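Local coordinates for protein tartronate semialdehyde reductase (Salmonella typhimurium, PDB 1VPD) that probably catalyses the NAD(P)H-dependent reduction of tartronate semialdehyde to D-glycerate, the last step of the route from galactarate to that product, at residues I65-P70 and T93-M98; H74-A79 and R107-A112; S99-L104 and A170-K175; L121-S126 and L137-G142. All blocks are in the same frame, centred on the assembly; numbering follows the deposited sequence.

Interaction 1: residues I65-P70 and T93-M98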
loop_
_atom_site.group_PDB
_atom_site.type_symbol
_atom_site.label_atom_id
_atom_site.label_comp_id
_atom_site.label_asym_id
_atom_site.label_seq_id
_atom_site.Cartn_x
_atom_site.Cartn_y
_atom_site.Cartn_z
ATOM N N ILE A 65 -7.096 -13.195 9.982
ATOM C CA ILE A 65 -7.391 -11.774 10.081
ATOM C C ILE A 65 -6.453 -11.065 9.121
ATOM O O ILE A 65 -5.253 -11.320 9.145
ATOM C CB ILE A 65 -7.134 -11.243 11.505
ATOM C CG1 ILE A 65 -8.024 -11.964 12.519
ATOM C CG2 ILE A 65 -7.416 -9.748 11.587
ATOM C CD1 ILE A 65 -7.278 -12.517 13.670
ATOM N N ILE A 66 -7.012 -10.218 8.275
ATOM C CA ILE A 66 -6.225 -9.288 7.446
ATOM C C ILE A 66 -6.159 -7.913 8.111
ATOM O O ILE A 66 -7.171 -7.398 8.576
ATOM C CB ILE A 66 -6.867 -9.177 6.041
ATOM C CG1 ILE A 66 -6.729 -10.494 5.288
ATOM C CG2 ILE A 66 -6.292 -7.984 5.230
ATOM C CD1 ILE A 66 -7.712 -10.624 4.143
ATOM N N THR A 67 -4.969 -7.299 8.135
ATOM C CA THR A 67 -4.839 -5.890 8.529
ATOM C C THR A 67 -4.376 -5.098 7.317
ATOM O O THR A 67 -3.579 -5.591 6.534
ATOM C CB THR A 67 -3.862 -5.679 9.686
ATOM O OG1 THR A 67 -2.654 -6.442 9.485
ATOM C CG2 THR A 67 -4.453 -6.202 11.002
HETATM N N MSE A 68 -4.911 -3.895 7.158
HETATM C CA MSE A 68 -4.487 -2.969 6.108
HETATM C C MSE A 68 -4.406 -1.600 6.767
HETATM O O MSE A 68 -5.384 -0.854 6.812
HETATM C CB MSE A 68 -5.447 -3.000 4.912
HETATM C CG MSE A 68 -5.150 -2.015 3.753
HETATM SE SE MSE A 68 -3.328 -1.998 3.287
HETATM C CE MSE A 68 -3.354 -2.946 1.680
ATOM N N LEU A 69 -3.218 -1.288 7.287
ATOM C CA LEU A 69 -2.989 -0.125 8.126
ATOM C C LEU A 69 -1.781 0.686 7.607
ATOM O O LEU A 69 -1.020 0.185 6.778
ATOM C CB LEU A 69 -2.772 -0.580 9.563
ATOM C CG LEU A 69 -3.967 -1.337 10.169
ATOM C CD1 LEU A 69 -3.570 -2.075 11.448
ATOM C CD2 LEU A 69 -5.108 -0.358 10.422
ATOM N N PRO A 70 -1.645 1.934 8.053
ATOM C CA PRO A 70 -0.659 2.837 7.446
ATOM C C PRO A 70 0.817 2.553 7.708
ATOM O O PRO A 70 1.630 2.894 6.840
ATOM C CB PRO A 70 -1.013 4.213 8.031
ATOM C CG PRO A 70 -2.220 4.070 8.833
ATOM C CD PRO A 70 -2.482 2.630 9.045
ATOM N N THR A 93 -4.284 -19.328 14.865
ATOM C CA THR A 93 -4.831 -18.156 14.193
ATOM C C THR A 93 -3.723 -17.587 13.301
ATOM O O THR A 93 -2.559 -17.668 13.664
ATOM C CB THR A 93 -5.233 -17.100 15.238
ATOM O OG1 THR A 93 -6.263 -17.601 16.105
ATOM C CG2 THR A 93 -5.876 -15.883 14.581
ATOM N N VAL A 94 -4.106 -17.024 12.159
ATOM C CA VAL A 94 -3.157 -16.438 11.212
ATOM C C VAL A 94 -3.459 -14.958 11.026
ATOM O O VAL A 94 -4.612 -14.589 10.795
ATOM C CB VAL A 94 -3.250 -17.131 9.849
ATOM C CG1 VAL A 94 -2.292 -16.486 8.825
ATOM C CG2 VAL A 94 -2.988 -18.665 9.988
ATOM N N LEU A 95 -2.418 -14.120 11.105
ATOM C CA LEU A 95 -2.500 -12.717 10.701
ATOM C C LEU A 95 -1.864 -12.581 9.326
ATOM O O LEU A 95 -0.710 -12.987 9.143
ATOM C CB LEU A 95 -1.766 -11.808 11.677
ATOM C CG LEU A 95 -1.541 -10.346 11.236
ATOM C CD1 LEU A 95 -2.852 -9.612 11.063
ATOM C CD2 LEU A 95 -0.669 -9.632 12.259
ATOM N N ILE A 96 -2.617 -12.028 8.388
ATOM C CA ILE A 96 -2.099 -11.615 7.090
ATOM C C ILE A 96 -2.047 -10.101 7.129
ATOM O O ILE A 96 -3.062 -9.406 6.948
ATOM C CB ILE A 96 -2.962 -12.131 5.918
ATOM C CG1 ILE A 96 -3.090 -13.655 5.955
ATOM C CG2 ILE A 96 -2.358 -11.735 4.556
ATOM C CD1 ILE A 96 -3.970 -14.193 4.871
ATOM N N ASP A 97 -0.874 -9.561 7.415
ATOM C CA ASP A 97 -0.737 -8.106 7.416
ATOM C C ASP A 97 -0.414 -7.658 6.006
ATOM O O ASP A 97 0.630 -8.021 5.456
ATOM C CB ASP A 97 0.347 -7.647 8.397
ATOM C CG ASP A 97 0.477 -6.138 8.460
ATOM O OD1 ASP A 97 -0.527 -5.415 8.150
ATOM O OD2 ASP A 97 1.557 -5.607 8.811
HETATM N N MSE A 98 -1.314 -6.877 5.423
HETATM C CA MSE A 98 -1.174 -6.370 4.067
HETATM C C MSE A 98 -0.724 -4.906 4.038
HETATM O O MSE A 98 -0.656 -4.288 2.971
HETATM C CB MSE A 98 -2.484 -6.579 3.307
HETATM C CG MSE A 98 -2.876 -8.084 3.277
HETATM SE SE MSE A 98 -4.388 -8.568 2.180
HETATM C CE MSE A 98 -3.468 -8.785 0.482
#
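Ile65, Ile66 and Thr67 pair in parallel with Leu95, Ile96 and Asp97, joining neighbouring central strands of the Rossmann-type nucleotide-binding sheet. The ladder takes four backbone bonds: Ile65 N to Val94 O, Ile96 N to Ile65 O (2.8 Å), Thr67 N to Ile96 O, and Met98 N to Thr67 O (2.8 Å), the last from just past the end of strand 94-97. On one face Ile66 and Ile96 run alongside each other, and Ile66 CG2 packs on the selenium of selenomethionine Met98 at 3.6 Å. Helices 17-26 and 145-156 lie against this side through Leu24, Met20, Tyr151 and Met155. The other face carries Ile65, Thr67, Leu95 and Asp97, with Leu95 CD1 3.5 Å from Thr67 OG1 and helix 72-80 packed over Thr67. Asp97 OD1 has two hydroxyl partners, Ser99 OG and Thr67 OG1. Beyond the strands, the Met68 side chain touches Met20 of the predicted NAD-binding loop and helix. Thr67 chi1 of 45° turns OG1 to the Asp97 side, from where it donates to Asp97 OD1 at 2.7 Å, meeting it 45° above the carboxylate plane.

Interaction 2: residues H74-A79 and R107-A112; sequences HVKEVA and REISDA
Ile109 carries the tight part of this helix pair: its CD1 lies 3.8 Å from Val75 CG1 and 3.7 Å from Lys76 CG, while CG2 looks toward Ala79 CB at a slacker 4.2 Å. The two branches part because CG1 stands beside the backbone N and CG2 anti to it (chi1 -66°), so one isoleucine spans the successive turns that carry Val75 and Ala79. Val75 meets it at about a right angle through CG1. Beneath these groups the contact closes on the protein interior, where Ile109 also touches Met120 of strand 119-126 and Ile101, and Val75 reaches Ser99. The segments belong to helices 72-80 and 103-114, which follow strands 64-67 and 94-97 and lie on one side of the Rossmann-type sheet. As expected for adjacent helices of such an alpha/beta layer, they run nearly parallel, 9° apart, with 10.8 Å between their axes. That wide spacing leaves the backbones apart and the bridging to side chains. On the outer side the packing gives way to one charged link. The Lys76 chain, extended beyond CG, lays CG over Ile109 CG1 and CD1 and carries its ammonium group onward to Glu108. There NZ forms a salt bridge with OE1 at 3.0 Å, arriving on the syn side but 33° out of the carboxylate plane. Glu108 is exposed and Lys76 partly so, and solvent probably weakens the electrostatic pull between them.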
loop_
_atom_site.group_PDB
_atom_site.type_symbol
_atom_site.label_atom_id
_atom_site.label_comp_id
_atom_site.label_asym_id
_atom_site.label_seq_id
_atom_site.Cartn_x
_atom_site.Cartn_y
_atom_site.Cartn_z
ATOM N N HIS A 74 0.851 1.532 13.921
ATOM C CA HIS A 74 -0.565 1.172 13.854
ATOM C C HIS A 74 -0.741 -0.351 13.889
ATOM O O HIS A 74 -1.613 -0.852 14.602
ATOM C CB HIS A 74 -1.236 1.697 12.589
ATOM C CG HIS A 74 -1.626 3.140 12.642
ATOM N ND1 HIS A 74 -0.729 4.164 12.423
ATOM C CD2 HIS A 74 -2.830 3.731 12.843
ATOM C CE1 HIS A 74 -1.361 5.326 12.497
ATOM N NE2 HIS A 74 -2.633 5.094 12.751
ATOM N N VAL A 75 0.062 -1.089 13.121
ATOM C CA VAL A 75 -0.051 -2.548 13.113
ATOM C C VAL A 75 0.290 -3.107 14.500
ATOM O O VAL A 75 -0.380 -4.006 14.992
ATOM C CB VAL A 75 0.857 -3.213 12.040
ATOM C CG1 VAL A 75 0.741 -4.755 12.073
ATOM C CG2 VAL A 75 0.486 -2.716 10.669
ATOM N N LYS A 76 1.339 -2.590 15.116
ATOM C CA LYS A 76 1.738 -3.042 16.453
ATOM C C LYS A 76 0.625 -2.823 17.471
ATOM O O LYS A 76 0.356 -3.702 18.305
ATOM C CB LYS A 76 3.019 -2.349 16.899
ATOM C CG LYS A 76 4.267 -2.881 16.232
ATOM C CD LYS A 76 5.530 -2.267 16.805
ATOM C CE LYS A 76 6.767 -2.854 16.107
ATOM N NZ LYS A 76 8.005 -2.129 16.517
ATOM N N GLU A 77 -0.043 -1.679 17.411
ATOM C CA GLU A 77 -1.155 -1.401 18.342
ATOM C C GLU A 77 -2.323 -2.382 18.119
ATOM O O GLU A 77 -2.854 -2.951 19.073
ATOM C CB GLU A 77 -1.639 0.048 18.249
ATOM C CG GLU A 77 -2.700 0.423 19.289
ATOM C CD GLU A 77 -2.243 0.247 20.733
ATOM O OE1 GLU A 77 -1.034 0.291 21.019
ATOM O OE2 GLU A 77 -3.108 0.068 21.608
ATOM N N VAL A 78 -2.703 -2.604 16.868
ATOM C CA VAL A 78 -3.802 -3.498 16.546
ATOM C C VAL A 78 -3.463 -4.972 16.858
ATOM O O VAL A 78 -4.310 -5.727 17.364
ATOM C CB VAL A 78 -4.240 -3.326 15.070
ATOM C CG1 VAL A 78 -5.081 -4.498 14.589
ATOM C CG2 VAL A 78 -5.003 -2.013 14.893
ATOM N N ALA A 79 -2.238 -5.375 16.557
ATOM C CA ALA A 79 -1.846 -6.772 16.688
ATOM C C ALA A 79 -1.473 -7.135 18.117
ATOM O O ALA A 79 -1.795 -8.240 18.572
ATOM C CB ALA A 79 -0.690 -7.107 15.731
ATOM N N ARG A 107 9.046 -8.616 11.154
ATOM C CA ARG A 107 9.736 -9.709 11.868
ATOM C C ARG A 107 9.518 -9.640 13.381
ATOM O O ARG A 107 9.269 -10.673 14.027
ATOM C CB ARG A 107 11.247 -9.693 11.564
ATOM C CG ARG A 107 11.609 -10.076 10.136
ATOM C CD ARG A 107 13.131 -10.302 9.885
ATOM N NE ARG A 107 13.932 -9.120 10.221
ATOM C CZ ARG A 107 14.405 -8.207 9.368
ATOM N NH1 ARG A 107 14.189 -8.304 8.052
ATOM N NH2 ARG A 107 15.116 -7.182 9.842
ATOM N N GLU A 108 9.546 -8.431 13.933
ATOM C CA GLU A 108 9.284 -8.213 15.356
ATOM C C GLU A 108 7.870 -8.620 15.765
ATOM O O GLU A 108 7.668 -9.295 16.789
ATOM C CB GLU A 108 9.480 -6.744 15.724
ATOM C CG GLU A 108 10.928 -6.326 15.779
ATOM C CD GLU A 108 11.112 -4.830 16.009
ATOM O OE1 GLU A 108 10.238 -3.991 15.637
ATOM O OE2 GLU A 108 12.165 -4.496 16.558
ATOM N N ILE A 109 6.894 -8.192 14.976
ATOM C CA ILE A 109 5.496 -8.492 15.246
ATOM C C ILE A 109 5.280 -10.007 15.079
ATOM O O ILE A 109 4.590 -10.641 15.889
ATOM C CB ILE A 109 4.577 -7.702 14.289
ATOM C CG1 ILE A 109 4.702 -6.193 14.576
ATOM C CG2 ILE A 109 3.131 -8.162 14.461
ATOM C CD1 ILE A 109 4.206 -5.321 13.452
ATOM N N SER A 110 5.871 -10.586 14.042
ATOM C CA SER A 110 5.781 -12.039 13.835
ATOM C C SER A 110 6.321 -12.821 15.042
ATOM O O SER A 110 5.712 -13.814 15.487
ATOM C CB SER A 110 6.532 -12.437 12.570
ATOM O OG SER A 110 6.492 -13.848 12.368
ATOM N N ASP A 111 7.456 -12.394 15.571
ATOM C CA ASP A 111 8.067 -13.089 16.718
ATOM C C ASP A 111 7.184 -12.981 17.948
ATOM O O ASP A 111 7.029 -13.959 18.695
ATOM C CB ASP A 111 9.448 -12.524 17.044
ATOM C CG ASP A 111 10.507 -12.958 16.058
ATOM O OD1 ASP A 111 10.285 -13.903 15.276
ATOM O OD2 ASP A 111 11.611 -12.379 16.000
ATOM N N ALA A 112 6.585 -11.809 18.153
ATOM C CA ALA A 112 5.694 -11.609 19.292
ATOM C C ALA A 112 4.451 -12.496 19.170
ATOM O O ALA A 112 4.020 -13.094 20.165
ATOM C CB ALA A 112 5.290 -10.163 19.418
#

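Interaction 3: residues S99-L104 and A170-K175; sequences SSIAPL and AGNVTK
Ser99 O takes a hydrogen from a water at 2.6 Å, and the same water accepts one from Asn172 ND2 at 3.0 Å. The other end of that amide, Asn172 OD1, accepts the backbone N-H of Ile101 at 3.1 Å, so the amide reaches two points of one loop. The Ile101 bond is fairly straight at its hydrogen (157°), yet the donor stands 58° above the carbonyl plane and not on a lone pair. Ile101 O sits over the middle of the amide, 3.0 Å from Asn172 CG, a close approach without a hydrogen bond. Ser106 OG is only weakly bonded to ND2, and Asp122 accepts the backbone N-H of Asn172. The loop ahead of helix 103-114 leaves strand 94-97 of the Rossmann-type domain; its partner is the first turn of the long helix 170-198, which leads into the C-terminal helical domain. The contact therefore stands at the junction of the two domains. Pro103, in the first turn of its helix, sets CG 3.7 Å from Val173 CG2, and its ring and that valine cross at about a right angle. At the other end Ser100, a predicted NAD-binding residue, has its OG 3.1 Å from CE of Lys175, the predicted active-site residue. Lys175 leaves its helix with CG anti to the backbone N (chi1 -179°), then bends at chi2, and its NZ bonds to Val125 O and to a bound tartrate, probably from the crystallisation liquor.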
loop_
_atom_site.group_PDB
_atom_site.type_symbol
_atom_site.label_atom_id
_atom_site.label_comp_id
_atom_site.label_asym_id
_atom_site.label_seq_id
_atom_site.Cartn_x
_atom_site.Cartn_y
_atom_site.Cartn_z
ATOM N N SER A 99 -0.373 -4.384 5.207
ATOM C CA SER A 99 0.196 -3.044 5.357
ATOM C C SER A 99 1.602 -2.993 4.782
ATOM O O SER A 99 2.334 -3.989 4.767
ATOM C CB SER A 99 0.278 -2.673 6.840
ATOM O OG SER A 99 -0.937 -2.946 7.533
ATOM N N SER A 100 2.004 -1.809 4.349
ATOM C CA SER A 100 3.386 -1.552 3.995
ATOM C C SER A 100 4.123 -1.059 5.229
ATOM O O SER A 100 3.876 0.071 5.692
ATOM C CB SER A 100 3.451 -0.493 2.906
ATOM O OG SER A 100 2.763 -0.908 1.751
ATOM N N ILE A 101 4.990 -1.895 5.796
ATOM C CA ILE A 101 5.738 -1.517 7.005
ATOM C C ILE A 101 7.187 -1.958 6.896
ATOM O O ILE A 101 7.517 -2.777 6.047
ATOM C CB ILE A 101 5.094 -2.072 8.320
ATOM C CG1 ILE A 101 5.259 -3.595 8.472
ATOM C CG2 ILE A 101 3.647 -1.677 8.405
ATOM C CD1 ILE A 101 4.756 -4.129 9.826
ATOM N N ALA A 102 8.041 -1.431 7.767
ATOM C CA ALA A 102 9.463 -1.793 7.767
ATOM C C ALA A 102 9.617 -3.301 7.910
ATOM O O ALA A 102 8.992 -3.883 8.801
ATOM C CB ALA A 102 10.191 -1.089 8.903
ATOM N N PRO A 103 10.419 -3.949 7.070
ATOM C CA PRO A 103 10.646 -5.402 7.233
ATOM C C PRO A 103 11.021 -5.847 8.649
ATOM O O PRO A 103 10.522 -6.888 9.112
ATOM C CB PRO A 103 11.766 -5.699 6.241
ATOM C CG PRO A 103 11.620 -4.680 5.186
ATOM C CD PRO A 103 11.046 -3.440 5.831
ATOM N N LEU A 104 11.855 -5.069 9.339
ATOM C CA LEU A 104 12.215 -5.368 10.732
ATOM C C LEU A 104 10.977 -5.404 11.622
ATOM O O LEU A 104 10.877 -6.235 12.527
ATOM C CB LEU A 104 13.200 -4.351 11.285
ATOM C CG LEU A 104 13.464 -4.417 12.811
ATOM C CD1 LEU A 104 14.168 -5.704 13.151
ATOM C CD2 LEU A 104 14.255 -3.208 13.340
ATOM N N ALA A 170 10.008 -10.611 3.776
ATOM C CA ALA A 170 10.348 -10.541 2.362
ATOM C C ALA A 170 9.270 -9.877 1.548
ATOM O O ALA A 170 9.571 -9.260 0.523
ATOM C CB ALA A 170 10.675 -11.932 1.784
ATOM N N GLY A 171 8.028 -9.960 1.998
ATOM C CA GLY A 171 6.955 -9.219 1.359
ATOM C C GLY A 171 7.253 -7.721 1.410
ATOM O O GLY A 171 7.180 -7.027 0.394
ATOM N N ASN A 172 7.566 -7.232 2.597
ATOM C CA ASN A 172 7.899 -5.832 2.753
ATOM C C ASN A 172 9.208 -5.430 2.111
ATOM O O ASN A 172 9.290 -4.330 1.601
ATOM C CB ASN A 172 7.785 -5.394 4.196
ATOM C CG ASN A 172 6.329 -5.073 4.552
ATOM O OD1 ASN A 172 5.719 -4.208 3.927
ATOM N ND2 ASN A 172 5.762 -5.822 5.485
ATOM N N VAL A 173 10.207 -6.315 2.047
ATOM C CA VAL A 173 11.404 -5.968 1.276
ATOM C C VAL A 173 11.014 -5.767 -0.187
ATOM O O VAL A 173 11.457 -4.828 -0.830
ATOM C CB VAL A 173 12.520 -7.047 1.403
ATOM C CG1 VAL A 173 13.648 -6.793 0.414
ATOM C CG2 VAL A 173 13.064 -7.085 2.785
ATOM N N THR A 174 10.164 -6.652 -0.714
ATOM C CA THR A 174 9.712 -6.572 -2.092
ATOM C C THR A 174 8.914 -5.289 -2.299
ATOM O O THR A 174 9.075 -4.607 -3.319
ATOM C CB THR A 174 8.897 -7.829 -2.454
ATOM O OG1 THR A 174 9.712 -9.000 -2.287
ATOM C CG2 THR A 174 8.492 -7.831 -3.925
ATOM N N LYS A 175 8.081 -4.951 -1.322
ATOM C CA LYS A 175 7.333 -3.690 -1.359
ATOM C C LYS A 175 8.253 -2.450 -1.310
ATOM O O LYS A 175 7.935 -1.444 -1.935
ATOM C CB LYS A 175 6.275 -3.636 -0.252
ATOM C CG LYS A 175 5.419 -2.362 -0.233
ATOM C CD LYS A 175 4.591 -2.125 -1.504
ATOM C CE LYS A 175 3.545 -1.032 -1.290
ATOM N NZ LYS A 175 2.879 -0.615 -2.569
HETATM O O HOH W 1 2.853 -6.441 5.531
#

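Interaction 4: residues L121-S126 and L137-G142; sequences LDAPVS and LSVMVG
Where the otherwise parallel Rossmann-type sheet turns antiparallel, the interrupted strand 119-126 pairs with strand 137-142, which follows it after helix 128-134. Asp122 and Gly142 form a hydrogen-bonded pair, with Gly142 N to Asp122 O at 2.8 Å, as do Ser126 and Ser138 at the other end. Between them Ala123 and Pro124 break the regular strand, but Met140 N still reaches Pro124 O at 3.0 Å. Val125 and Val139 make the non-hydrogen-bonded pair, their side chains running together so that Val125 CG1 lies 4.1 Å from Val139 CG2. On the same face Ala123 CB rests between Val141 CG2 at 3.8 Å and Val139 CG1, with Met155 of helix 145-156 touching Ala123. The opposite face meets helix 170-198. There Pro124 touches Asn172 and Lys175, the predicted active-site residue. Ser126 OG bonds to Asn178 and a bound tartrate, probably from the crystallisation liquor. Asp122 receives Gly169 N on OD1, just ahead of that helix. Selenomethionine Met140, whose chi1 of 57° swings the chain over Pro124, crosses that ring at about a right angle and sets CE 3.9 Å from Ser126 CB.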
loop_
_atom_site.group_PDB
_atom_site.type_symbol
_atom_site.label_atom_id
_atom_site.label_comp_id
_atom_site.label_asym_id
_atom_site.label_seq_id
_atom_site.Cartn_x
_atom_site.Cartn_y
_atom_site.Cartn_z
ATOM N N LEU A 121 1.766 -13.786 7.908
ATOM C CA LEU A 121 2.326 -13.464 6.601
ATOM C C LEU A 121 2.407 -11.940 6.478
ATOM O O LEU A 121 1.494 -11.233 6.924
ATOM C CB LEU A 121 1.450 -13.968 5.457
ATOM C CG LEU A 121 1.126 -15.466 5.372
ATOM C CD1 LEU A 121 0.113 -15.710 4.277
ATOM C CD2 LEU A 121 2.399 -16.218 5.133
ATOM N N ASP A 122 3.472 -11.447 5.845
ATOM C CA ASP A 122 3.524 -10.058 5.403
ATOM C C ASP A 122 3.231 -10.021 3.911
ATOM O O ASP A 122 4.024 -10.501 3.106
ATOM C CB ASP A 122 4.828 -9.330 5.784
ATOM C CG ASP A 122 6.087 -9.906 5.153
ATOM O OD1 ASP A 122 6.320 -11.141 5.226
ATOM O OD2 ASP A 122 6.963 -9.167 4.621
ATOM N N ALA A 123 2.055 -9.497 3.565
ATOM C CA ALA A 123 1.526 -9.534 2.202
ATOM C C ALA A 123 1.083 -8.147 1.701
ATOM O O ALA A 123 -0.094 -7.944 1.373
ATOM C CB ALA A 123 0.359 -10.507 2.133
ATOM N N PRO A 124 2.017 -7.197 1.635
ATOM C CA PRO A 124 1.713 -5.882 1.076
ATOM C C PRO A 124 1.373 -5.964 -0.408
ATOM O O PRO A 124 1.579 -6.987 -1.086
ATOM C CB PRO A 124 3.004 -5.078 1.319
ATOM C CG PRO A 124 4.077 -6.103 1.411
ATOM C CD PRO A 124 3.425 -7.299 2.057
ATOM N N VAL A 125 0.815 -4.879 -0.911
ATOM C CA VAL A 125 0.217 -4.869 -2.229
ATOM C C VAL A 125 0.700 -3.720 -3.065
ATOM O O VAL A 125 1.215 -2.718 -2.541
ATOM C CB VAL A 125 -1.348 -4.828 -2.146
ATOM C CG1 VAL A 125 -1.873 -5.857 -1.162
ATOM C CG2 VAL A 125 -1.871 -3.448 -1.754
ATOM N N SER A 126 0.470 -3.836 -4.368
ATOM C CA SER A 126 0.666 -2.702 -5.275
ATOM C C SER A 126 -0.365 -2.669 -6.390
ATOM O O SER A 126 -0.748 -3.707 -6.951
ATOM C CB SER A 126 2.057 -2.734 -5.880
ATOM O OG SER A 126 2.234 -1.589 -6.677
ATOM N N LEU A 137 -4.809 -5.963 -8.030
ATOM C CA LEU A 137 -3.576 -5.741 -7.259
ATOM C C LEU A 137 -2.577 -6.872 -7.413
ATOM O O LEU A 137 -2.966 -8.030 -7.536
ATOM C CB LEU A 137 -3.894 -5.646 -5.765
ATOM C CG LEU A 137 -4.753 -4.492 -5.295
ATOM C CD1 LEU A 137 -5.168 -4.699 -3.842
ATOM C CD2 LEU A 137 -4.014 -3.186 -5.442
ATOM N N SER A 138 -1.286 -6.544 -7.366
ATOM C CA SER A 138 -0.246 -7.525 -7.124
ATOM C C SER A 138 0.007 -7.587 -5.613
ATOM O O SER A 138 0.092 -6.548 -4.937
ATOM C CB SER A 138 1.044 -7.169 -7.857
ATOM O OG SER A 138 0.964 -7.498 -9.229
ATOM N N VAL A 139 0.145 -8.798 -5.104
ATOM C CA VAL A 139 0.412 -9.073 -3.707
ATOM C C VAL A 139 1.747 -9.793 -3.634
ATOM O O VAL A 139 2.025 -10.712 -4.413
ATOM C CB VAL A 139 -0.734 -9.949 -3.101
ATOM C CG1 VAL A 139 -0.519 -10.181 -1.635
ATOM C CG2 VAL A 139 -2.071 -9.288 -3.338
HETATM N N MSE A 140 2.582 -9.369 -2.694
HETATM C CA MSE A 140 3.939 -9.879 -2.542
HETATM C C MSE A 140 4.106 -10.302 -1.091
HETATM O O MSE A 140 3.924 -9.501 -0.199
HETATM C CB MSE A 140 4.958 -8.805 -2.967
HETATM C CG MSE A 140 4.846 -7.480 -2.205
HETATM SE SE MSE A 140 5.177 -5.903 -3.339
HETATM C CE MSE A 140 3.676 -6.065 -4.540
ATOM N N VAL A 141 4.462 -11.569 -0.859
ATOM C CA VAL A 141 4.257 -12.192 0.447
ATOM C C VAL A 141 5.510 -12.824 1.023
ATOM O O VAL A 141 6.233 -13.532 0.318
ATOM C CB VAL A 141 3.173 -13.307 0.338
ATOM C CG1 VAL A 141 2.796 -13.797 1.721
ATOM C CG2 VAL A 141 1.961 -12.801 -0.446
ATOM N N GLY A 142 5.763 -12.587 2.306
ATOM C CA GLY A 142 6.742 -13.349 3.042
ATOM C C GLY A 142 6.077 -14.189 4.121
ATOM O O GLY A 142 4.979 -13.868 4.599
#

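How the interactions relate
Interactions 1 and 4 belong to the same buried sheet, joined directly because strands 94-97 and 119-126 are neighbours: Ala123 N bonds to Asp97 O. The first is parallel, the second antiparallel. Interaction 2 repeats the pairing of interaction 1 one layer out, between the helices that follow its two strands; there side chains replace backbone bonds and a salt bridge lies at the surface. Interactions 2 and 3 share helix 103-114 and touch where Ile109 meets Ile101. Interaction 3 is the one that crosses between domains, through an amide and a water, and meets interaction 4 around the predicted catalytic lysine, with interaction 4 nested inside its chain loop.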